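PDB 6E29: SWD1-like protein from Myceliophthora thermophila, which probably serves as a scaffolding subunit of the COMPASS histone H3 methyltransferase complex, here represented by its WD40 beta-propeller domain. Local coordinates for residues R64-N69 and I92-Q97; A109-A114 and A126-D131; G283-A288 and I320-H325. One frame throughout, in Å; residues are numbered along the deposited sequence.

Contact 1 (R64-N69 and I92-Q97)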
loop_
_atom_site.group_PDB
_atom_site.type_symbol
_atom_site.label_atom_id
_atom_site.label_comp_id
_atom_site.label_asym_id
_atom_site.label_seq_id
_atom_site.Cartn_x
_atom_site.Cartn_y
_atom_site.Cartn_z
ATOM N N ARG B 64 -1.981 -17.492 -12.596
ATOM C CA ARG B 64 -3.308 -17.826 -12.084
ATOM C C ARG B 64 -3.107 -18.640 -10.815
ATOM O O ARG B 64 -2.748 -19.819 -10.860
ATOM C CB ARG B 64 -4.136 -18.541 -13.165
ATOM C CG ARG B 64 -4.044 -17.809 -14.527
ATOM C CD ARG B 64 -5.123 -18.205 -15.535
ATOM N NE ARG B 64 -4.685 -18.048 -16.923
ATOM C CZ ARG B 64 -5.311 -17.292 -17.821
ATOM N NH1 ARG B 64 -6.377 -16.590 -17.450
ATOM N NH2 ARG B 64 -4.861 -17.209 -19.079
ATOM N N GLY B 65 -3.289 -17.986 -9.668
ATOM C CA GLY B 65 -3.153 -18.664 -8.401
ATOM C C GLY B 65 -4.253 -18.217 -7.475
ATOM O O GLY B 65 -4.602 -18.914 -6.522
ATOM N N HIS B 66 -4.803 -17.044 -7.734
ATOM C CA HIS B 66 -5.924 -16.559 -6.944
ATOM C C HIS B 66 -7.192 -16.705 -7.775
ATOM O O HIS B 66 -7.150 -16.744 -9.016
ATOM C CB HIS B 66 -5.746 -15.074 -6.549
ATOM C CG HIS B 66 -4.436 -14.742 -5.897
ATOM N ND1 HIS B 66 -4.305 -14.588 -4.531
ATOM C CD2 HIS B 66 -3.215 -14.480 -6.422
ATOM C CE1 HIS B 66 -3.056 -14.269 -4.245
ATOM N NE2 HIS B 66 -2.370 -14.214 -5.369
ATOM N N SER B 67 -8.329 -16.715 -7.082
ATOM C CA SER B 67 -9.639 -16.687 -7.722
ATOM C C SER B 67 -10.512 -15.499 -7.322
ATOM O O SER B 67 -11.670 -15.435 -7.752
ATOM C CB SER B 67 -10.393 -17.989 -7.425
ATOM O OG SER B 67 -10.708 -18.039 -6.030
ATOM N N LYS B 68 -10.019 -14.569 -6.507
ATOM C CA LYS B 68 -10.811 -13.410 -6.117
ATOM C C LYS B 68 -9.971 -12.173 -6.388
ATOM O O LYS B 68 -8.798 -12.280 -6.768
ATOM C CB LYS B 68 -11.278 -13.489 -4.637
ATOM C CG LYS B 68 -12.587 -14.361 -4.420
ATOM C CD LYS B 68 -13.515 -13.732 -3.352
ATOM C CE LYS B 68 -13.328 -14.326 -1.954
ATOM N NZ LYS B 68 -13.513 -13.311 -0.852
ATOM N N ASN B 69 -10.584 -10.993 -6.203
ATOM C CA ASN B 69 -9.937 -9.737 -6.563
ATOM C C ASN B 69 -8.548 -9.631 -5.961
ATOM O O ASN B 69 -8.366 -9.764 -4.747
ATOM C CB ASN B 69 -10.752 -8.528 -6.088
ATOM C CG ASN B 69 -12.176 -8.537 -6.601
ATOM O OD1 ASN B 69 -12.776 -9.590 -6.784
ATOM N ND2 ASN B 69 -12.731 -7.354 -6.811
ATOM N N ILE B 92 0.588 -15.079 -2.285
ATOM C CA ILE B 92 1.439 -15.971 -3.084
ATOM C C ILE B 92 2.713 -15.231 -3.467
ATOM O O ILE B 92 2.661 -14.058 -3.859
ATOM C CB ILE B 92 0.707 -16.466 -4.354
ATOM C CG1 ILE B 92 -0.487 -17.361 -3.990
ATOM C CG2 ILE B 92 1.675 -17.162 -5.329
ATOM C CD1 ILE B 92 -1.326 -17.771 -5.226
ATOM N N LEU B 93 3.847 -15.916 -3.371
ATOM C CA LEU B 93 5.124 -15.425 -3.858
ATOM C C LEU B 93 5.431 -16.165 -5.146
ATOM O O LEU B 93 5.648 -17.389 -5.131
ATOM C CB LEU B 93 6.276 -15.642 -2.884
ATOM C CG LEU B 93 7.517 -14.929 -3.446
ATOM C CD1 LEU B 93 7.273 -13.471 -3.497
ATOM C CD2 LEU B 93 8.692 -15.193 -2.561
ATOM N N TRP B 94 5.404 -15.420 -6.255
ATOM C CA TRP B 94 5.699 -15.927 -7.587
ATOM C C TRP B 94 7.191 -15.803 -7.864
ATOM O O TRP B 94 7.817 -14.790 -7.524
ATOM C CB TRP B 94 4.916 -15.134 -8.653
ATOM C CG TRP B 94 3.456 -15.183 -8.455
ATOM C CD1 TRP B 94 2.683 -14.270 -7.796
ATOM C CD2 TRP B 94 2.572 -16.223 -8.886
ATOM N NE1 TRP B 94 1.363 -14.668 -7.801
ATOM C CE2 TRP B 94 1.268 -15.865 -8.470
ATOM C CE3 TRP B 94 2.748 -17.410 -9.623
ATOM C CZ2 TRP B 94 0.146 -16.656 -8.753
ATOM C CZ3 TRP B 94 1.634 -18.200 -9.894
ATOM C CH2 TRP B 94 0.352 -17.824 -9.457
ATOM N N ASP B 95 7.748 -16.817 -8.501
ATOM C CA ASP B 95 9.076 -16.750 -9.093
ATOM C C ASP B 95 8.888 -16.441 -10.589
ATOM O O ASP B 95 8.377 -17.273 -11.354
ATOM C CB ASP B 95 9.812 -18.068 -8.844
ATOM C CG ASP B 95 11.247 -18.079 -9.365
ATOM O OD1 ASP B 95 11.681 -17.109 -10.028
ATOM O OD2 ASP B 95 11.936 -19.093 -9.099
ATOM N N LEU B 96 9.230 -15.215 -10.986
ATOM C CA LEU B 96 9.067 -14.814 -12.379
ATOM C C LEU B 96 10.178 -15.337 -13.260
ATOM O O LEU B 96 10.070 -15.227 -14.488
ATOM C CB LEU B 96 9.012 -13.301 -12.497
ATOM C CG LEU B 96 7.900 -12.687 -11.655
ATOM C CD1 LEU B 96 7.841 -11.184 -11.876
ATOM C CD2 LEU B 96 6.563 -13.351 -11.945
ATOM N N GLN B 97 11.237 -15.908 -12.679
ATOM C CA GLN B 97 12.228 -16.562 -13.526
ATOM C C GLN B 97 11.621 -17.735 -14.298
ATOM O O GLN B 97 12.004 -17.976 -15.450
ATOM C CB GLN B 97 13.417 -17.017 -12.691
ATOM C CG GLN B 97 14.403 -17.858 -13.439
ATOM C CD GLN B 97 15.605 -18.175 -12.597
ATOM O OE1 GLN B 97 15.797 -19.314 -12.161
ATOM N NE2 GLN B 97 16.415 -17.156 -12.328
#
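Gly65 and Ile92 mark the nearest approach of the two backbones, with their CA atoms 7.5 Å apart and no hydrogen bond joining 64-69 to strand 92-95. Side chains of the strand bridge the gap. Ile92 and Trp94 both point toward the other segment, and His66 swings its imidazole in to meet them.

Ile92 reaches the imidazole over one face. Its CD1 methyl lies 4.0 Å from the centroid of the His66 ring and 20° off the ring normal, a CH-pi contact. The methyl is offset toward the rim, with Ile92 CD1 3.7 Å from His66 NE2. CD1 is anti to CA (chi2 175°), and this extended chain also carries it to within 3.7 Å of Gly65 O. The other branch, Ile92 CG2, lies 3.4 Å above one face of the Trp94 indole, toward its rim.

Trp94 meets the loop with an edge. Its CH2 atom is 3.7 Å from Gly65 N, which lies in the indole plane, and 3.8 Å from Arg64 C. With no side chain at Gly65, both Ile92 CD1 and Trp94 CH2 can come this close to the backbone.

The two ring nitrogens lie near each other, edge by edge, without a direct bond, His66 NE2 standing 4.5 Å from Trp94 NE1. Ser84 OG, on the neighbouring strand 81-86, is hydrogen-bonded to both. Lys90 NZ bonds to Gly65 O.

This is the His-Ser-Trp network of a WD40 repeat, built from its Gly-His and Trp-Asp signatures. One serine hydroxyl satisfies two buried ring nitrogens and helps fix the rotation of both rings. Apolar packing and a shared polar hub thus tie the loop to its blade.

Contact 2 (A109-A114 and A126-D131)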
loop_
_atom_site.group_PDB
_atom_site.type_symbol
_atom_site.label_atom_id
_atom_site.label_comp_id
_atom_site.label_asym_id
_atom_site.label_seq_id
_atom_site.Cartn_x
_atom_site.Cartn_y
_atom_site.Cartn_z
ATOM N N ALA B 109 -9.093 -14.583 6.359
ATOM C CA ALA B 109 -9.728 -13.292 6.149
ATOM C C ALA B 109 -9.162 -12.671 4.883
ATOM O O ALA B 109 -8.022 -12.972 4.486
ATOM C CB ALA B 109 -9.501 -12.358 7.352
ATOM N N PRO B 110 -9.927 -11.807 4.221
ATOM C CA PRO B 110 -9.395 -11.053 3.076
ATOM C C PRO B 110 -8.143 -10.271 3.453
ATOM O O PRO B 110 -8.009 -9.755 4.568
ATOM C CB PRO B 110 -10.540 -10.095 2.711
ATOM C CG PRO B 110 -11.798 -10.799 3.237
ATOM C CD PRO B 110 -11.357 -11.531 4.480
ATOM N N VAL B 111 -7.239 -10.133 2.489
ATOM C CA VAL B 111 -5.975 -9.439 2.711
ATOM C C VAL B 111 -6.132 -8.015 2.187
ATOM O O VAL B 111 -6.395 -7.817 0.995
ATOM C CB VAL B 111 -4.800 -10.178 2.039
ATOM C CG1 VAL B 111 -3.447 -9.561 2.432
ATOM C CG2 VAL B 111 -4.812 -11.721 2.374
ATOM N N TYR B 112 -6.053 -7.019 3.084
ATOM C CA TYR B 112 -6.000 -5.628 2.620
ATOM C C TYR B 112 -4.773 -5.398 1.728
ATOM O O TYR B 112 -4.826 -4.679 0.731
ATOM C CB TYR B 112 -5.916 -4.675 3.810
ATOM C CG TYR B 112 -7.169 -4.415 4.626
ATOM C CD1 TYR B 112 -8.319 -3.859 4.040
ATOM C CD2 TYR B 112 -7.148 -4.606 6.024
ATOM C CE1 TYR B 112 -9.430 -3.554 4.810
ATOM C CE2 TYR B 112 -8.255 -4.321 6.794
ATOM C CZ TYR B 112 -9.382 -3.776 6.186
ATOM O OH TYR B 112 -10.489 -3.495 6.934
ATOM N N GLY B 113 -3.637 -5.956 2.115
ATOM C CA GLY B 113 -2.435 -5.816 1.337
ATOM C C GLY B 113 -1.289 -6.514 2.029
ATOM O O GLY B 113 -1.276 -6.725 3.259
ATOM N N ALA B 114 -0.327 -6.947 1.239
ATOM C CA ALA B 114 0.865 -7.607 1.774
ATOM C C ALA B 114 2.109 -7.013 1.118
ATOM O O ALA B 114 2.120 -6.758 -0.091
ATOM C CB ALA B 114 0.830 -9.149 1.566
ATOM N N ALA B 126 1.385 -8.478 6.350
ATOM C CA ALA B 126 0.060 -8.311 5.747
ATOM C C ALA B 126 -0.930 -7.688 6.731
ATOM O O ALA B 126 -0.848 -7.895 7.942
ATOM C CB ALA B 126 -0.456 -9.655 5.241
ATOM N N ALA B 127 -1.854 -6.906 6.207
ATOM C CA ALA B 127 -2.987 -6.420 6.994
ATOM C C ALA B 127 -4.237 -7.165 6.523
ATOM O O ALA B 127 -4.432 -7.364 5.320
ATOM C CB ALA B 127 -3.134 -4.894 6.847
ATOM N N LEU B 128 -5.075 -7.600 7.463
ATOM C CA LEU B 128 -6.210 -8.472 7.179
ATOM C C LEU B 128 -7.523 -7.811 7.573
ATOM O O LEU B 128 -7.605 -7.140 8.612
ATOM C CB LEU B 128 -6.070 -9.761 7.948
ATOM C CG LEU B 128 -4.817 -10.515 7.558
ATOM C CD1 LEU B 128 -4.716 -11.709 8.472
ATOM C CD2 LEU B 128 -4.964 -10.937 6.068
ATOM N N PHE B 129 -8.555 -8.019 6.744
ATOM C CA PHE B 129 -9.871 -7.484 7.038
ATOM C C PHE B 129 -10.407 -8.088 8.350
ATOM O O PHE B 129 -10.537 -9.313 8.494
ATOM C CB PHE B 129 -10.811 -7.748 5.859
ATOM C CG PHE B 129 -12.220 -7.247 6.071
ATOM C CD1 PHE B 129 -12.483 -5.884 6.167
ATOM C CD2 PHE B 129 -13.270 -8.135 6.159
ATOM C CE1 PHE B 129 -13.781 -5.423 6.369
ATOM C CE2 PHE B 129 -14.583 -7.683 6.357
ATOM C CZ PHE B 129 -14.833 -6.326 6.475
ATOM N N GLU B 130 -10.697 -7.223 9.318
ATOM C CA GLU B 130 -11.290 -7.650 10.583
ATOM C C GLU B 130 -10.481 -8.772 11.232
ATOM O O GLU B 130 -11.042 -9.648 11.890
ATOM C CB GLU B 130 -12.749 -8.086 10.393
ATOM C CG GLU B 130 -13.652 -6.969 9.867
ATOM C CD GLU B 130 -15.145 -7.326 9.797
ATOM O OE1 GLU B 130 -15.517 -8.537 9.761
ATOM O OE2 GLU B 130 -15.947 -6.354 9.798
ATOM N N ASP B 131 -9.165 -8.764 11.033
ATOM C CA ASP B 131 -8.291 -9.752 11.649
ATOM C C ASP B 131 -6.953 -9.107 11.999
ATOM O O ASP B 131 -6.663 -7.978 11.597
ATOM C CB ASP B 131 -8.106 -10.966 10.758
ATOM C CG ASP B 131 -8.108 -12.245 11.545
ATOM O OD1 ASP B 131 -7.643 -12.207 12.739
ATOM O OD2 ASP B 131 -8.611 -13.251 10.972
HETATM O O HOH W 1 -10.586 -4.521 9.392
#
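A classic beta bulge sets Tyr112 and Gly113 against the single residue Ala127 in the antiparallel hairpin of strands 111-117 and 123-128, the inner pair of a propeller blade. Val111 with Leu128, and Ala114 with Ala126, are non-hydrogen-bonded pairs on either side of the bulge. Gly113 O accepts a bond of 3.0 Å from Ala127 N. Phe129 N gives a nearly straight one to Pro110 O, at 170°. Tyr112 N to Ala127 O is weak.

On the face of Val111 and Leu128, Val111 CG2 abuts Leu128 CD2 at 3.8 Å, while Val111 CG1 leans toward the methyl of Ala126. That methyl also meets Ala114 CB at 3.9 Å. Val91 of the preceding blade packs on both Val111 and Ala114, so this face meets the neighbouring blade. On the other face, Ala127 CB is met by Tyr112 CD2 at 4.1 Å. Ala109 CB fits against Phe129 O and the CB of Asp131, whose OD1 is paired with Arg108.

The larger bumps lie at the open end of the hairpin, where a type II beta turn runs from Leu128 to Asp131. The Tyr112 ring lies along the backbone of Leu128 and Phe129, with Phe129 CB over one of its faces. The Phe129 ring stands with its plane 82° from that of the tyrosine. Pro110 CB packs on Phe129 CB, and Glu130 CG lies over the centre of the Phe129 ring.

Tyr112 OH sits at the phenylalanine edge, 3.2 Å from Phe129 CD1, and is hydrogen-bonded to a water that accepts from Glu130 N at 2.7 Å.

Contact 3 (G283-A288 and I320-H325)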
loop_
_atom_site.group_PDB
_atom_site.type_symbol
_atom_site.label_atom_id
_atom_site.label_comp_id
_atom_site.label_asym_id
_atom_site.label_seq_id
_atom_site.Cartn_x
_atom_site.Cartn_y
_atom_site.Cartn_z
ATOM N N GLY B 283 9.485 11.506 -5.629
ATOM C CA GLY B 283 8.739 12.055 -4.521
ATOM C C GLY B 283 8.287 13.478 -4.727
ATOM O O GLY B 283 7.636 14.051 -3.841
ATOM N N GLU B 284 8.588 14.061 -5.870
ATOM C CA GLU B 284 8.181 15.441 -6.112
ATOM C C GLU B 284 6.667 15.615 -6.073
ATOM O O GLU B 284 6.171 16.649 -5.609
ATOM C CB GLU B 284 8.673 15.898 -7.464
ATOM C CG GLU B 284 8.361 17.399 -7.666
ATOM C CD GLU B 284 8.887 17.983 -8.950
ATOM O OE1 GLU B 284 9.322 17.255 -9.895
ATOM O OE2 GLU B 284 8.868 19.230 -9.016
ATOM N N TYR B 285 5.923 14.683 -6.661
ATOM C CA TYR B 285 4.480 14.858 -6.822
ATOM C C TYR B 285 3.733 13.817 -6.008
ATOM O O TYR B 285 4.190 12.688 -5.827
ATOM C CB TYR B 285 4.030 14.700 -8.278
ATOM C CG TYR B 285 4.686 15.668 -9.202
ATOM C CD1 TYR B 285 4.434 17.025 -9.104
ATOM C CD2 TYR B 285 5.575 15.229 -10.154
ATOM C CE1 TYR B 285 5.069 17.960 -9.993
ATOM C CE2 TYR B 285 6.201 16.114 -11.018
ATOM C CZ TYR B 285 5.950 17.480 -10.934
ATOM O OH TYR B 285 6.588 18.359 -11.791
ATOM N N VAL B 286 2.537 14.205 -5.555
ATOM C CA VAL B 286 1.542 13.278 -5.010
ATOM C C VAL B 286 0.346 13.292 -5.966
ATOM O O VAL B 286 -0.177 14.361 -6.274
ATOM C CB VAL B 286 1.095 13.706 -3.588
ATOM C CG1 VAL B 286 -0.076 12.842 -3.120
ATOM C CG2 VAL B 286 2.302 13.582 -2.581
ATOM N N ALA B 287 -0.108 12.112 -6.390
ATOM C CA ALA B 287 -1.312 11.996 -7.211
ATOM C C ALA B 287 -2.382 11.254 -6.422
ATOM O O ALA B 287 -2.069 10.445 -5.529
ATOM C CB ALA B 287 -1.046 11.253 -8.519
ATOM N N ALA B 288 -3.641 11.526 -6.757
ATOM C CA ALA B 288 -4.750 10.775 -6.179
ATOM C C ALA B 288 -5.870 10.639 -7.199
ATOM O O ALA B 288 -6.155 11.582 -7.948
ATOM C CB ALA B 288 -5.304 11.482 -4.936
ATOM N N ILE B 320 -3.733 3.875 -8.502
ATOM C CA ILE B 320 -2.829 4.578 -9.416
ATOM C C ILE B 320 -1.396 4.290 -8.994
ATOM O O ILE B 320 -1.120 4.008 -7.832
ATOM C CB ILE B 320 -3.105 6.108 -9.447
ATOM C CG1 ILE B 320 -2.866 6.678 -8.049
ATOM C CG2 ILE B 320 -4.581 6.371 -9.928
ATOM C CD1 ILE B 320 -3.068 8.146 -7.981
ATOM N N GLU B 321 -0.469 4.411 -9.936
ATOM C CA GLU B 321 0.937 4.126 -9.648
ATOM C C GLU B 321 1.792 4.929 -10.600
ATOM O O GLU B 321 1.494 4.973 -11.799
ATOM C CB GLU B 321 1.289 2.652 -9.858
ATOM C CG GLU B 321 0.735 1.767 -8.795
ATOM C CD GLU B 321 1.360 2.064 -7.440
ATOM O OE1 GLU B 321 2.599 2.292 -7.360
ATOM O OE2 GLU B 321 0.591 2.093 -6.467
ATOM N N TRP B 322 2.837 5.569 -10.092
ATOM C CA TRP B 322 3.798 6.220 -10.970
ATOM C C TRP B 322 4.919 5.268 -11.387
ATOM O O TRP B 322 5.342 4.406 -10.598
ATOM C CB TRP B 322 4.462 7.395 -10.255
ATOM C CG TRP B 322 3.576 8.579 -9.924
ATOM C CD1 TRP B 322 2.774 8.730 -8.814
ATOM C CD2 TRP B 322 3.479 9.803 -10.660
ATOM N NE1 TRP B 322 2.194 9.988 -8.821
ATOM C CE2 TRP B 322 2.629 10.663 -9.929
ATOM C CE3 TRP B 322 4.052 10.269 -11.849
ATOM C CZ2 TRP B 322 2.318 11.937 -10.368
ATOM C CZ3 TRP B 322 3.733 11.540 -12.278
ATOM C CH2 TRP B 322 2.886 12.350 -11.540
ATOM N N HIS B 323 5.488 5.527 -12.568
ATOM C CA HIS B 323 6.689 4.799 -13.011
ATOM C C HIS B 323 7.887 5.152 -12.103
ATOM O O HIS B 323 7.987 6.284 -11.614
ATOM C CB HIS B 323 6.970 5.177 -14.469
ATOM C CG HIS B 323 8.013 4.327 -15.119
ATOM N ND1 HIS B 323 9.350 4.663 -15.120
ATOM C CD2 HIS B 323 7.912 3.145 -15.781
ATOM C CE1 HIS B 323 10.031 3.727 -15.776
ATOM N NE2 HIS B 323 9.185 2.792 -16.168
ATOM N N PRO B 324 8.802 4.202 -11.830
ATOM C CA PRO B 324 9.896 4.499 -10.873
ATOM C C PRO B 324 10.989 5.401 -11.407
ATOM O O PRO B 324 11.895 5.777 -10.623
ATOM C CB PRO B 324 10.492 3.109 -10.552
ATOM C CG PRO B 324 10.130 2.266 -11.808
ATOM C CD PRO B 324 8.756 2.780 -12.206
ATOM N N HIS B 325 10.999 5.719 -12.710
ATOM C CA HIS B 325 12.094 6.514 -13.260
ATOM C C HIS B 325 11.582 7.680 -14.096
ATOM O O HIS B 325 12.263 8.704 -14.212
ATOM C CB HIS B 325 13.060 5.670 -14.112
ATOM C CG HIS B 325 13.836 4.691 -13.285
ATOM N ND1 HIS B 325 14.855 5.098 -12.446
ATOM C CD2 HIS B 325 13.706 3.349 -13.107
ATOM C CE1 HIS B 325 15.337 4.045 -11.800
ATOM N NE2 HIS B 325 14.648 2.974 -12.169
#
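Ala287 is the small residue on which two larger side chains from 320-325 converge. Strands 285-288 and 320-322 run nearly antiparallel, at 158°, but their axes come no nearer than 7.9 Å. No hydrogen bond crosses between them, and side chains make the contact.

The aliphatic part centres on Ile320. Its CG1 sits between the backbone N and the carbonyl carbon (chi1 62°), and the chain then runs out straight. This brings Ile320 CD1 to 3.7 Å from Ala287 CB. The same methyl reaches the backbone beyond, at 3.5 Å from Ala287 O and 3.6 Å from Ala288 CA. Ala278 and Leu296 of the blade containing Ala287 also touch Ile320.

The aromatic part centres on Trp322. Its indole comes obliquely against the Ala287 methyl, with NE1 3.5 Å from Ala287 CB. The CZ2-CH2 side of the six-membered ring touches Tyr285, where Trp322 CZ2 is 3.9 Å from Tyr285 CB. The two ring planes are close to parallel, 17° apart, but they are slid so far that they hardly overlap. The centroids are 6.0 Å apart, so this is not a stack. Tyrosine and tryptophan meet mainly through the tyrosine CB.

Polar contacts are secondary. Ala287 N lies at the indole edge, in its plane; Ala287 is backbone-bonded to Ala278. Trp322 NE1 has a weak hydrogen bond to Ala278 O. Both link to the same strand, 274-279.

The contact joins two sheets of a seven-bladed WD40 propeller. Strand 285-290 belongs to the blade of 274-310. Strand 317-322 is an edge strand of the next blade, which takes in the N-terminal strand 19-23 and so closes the ring.

Overall arrangement
The three contacts join different parts of the propeller. Contact 2 lies within one blade, between hairpin neighbours, and is alone in having hydrogen bonds between its segments. It is also partly exposed, with a water at the open end of its hairpin. Contacts 1 and 3 are buried and rely on side chains across a wider gap, each using an isoleucine and a tryptophan two residues apart on one strand. Contact 1 ties an inter-blade loop to a blade through a histidine, a tryptophan and an isoleucine; contact 3 packs one blade on the next with mostly apolar groups. Contacts 2 and 3 lie on opposite sides of the chain centre, their own centres about 25 Å apart.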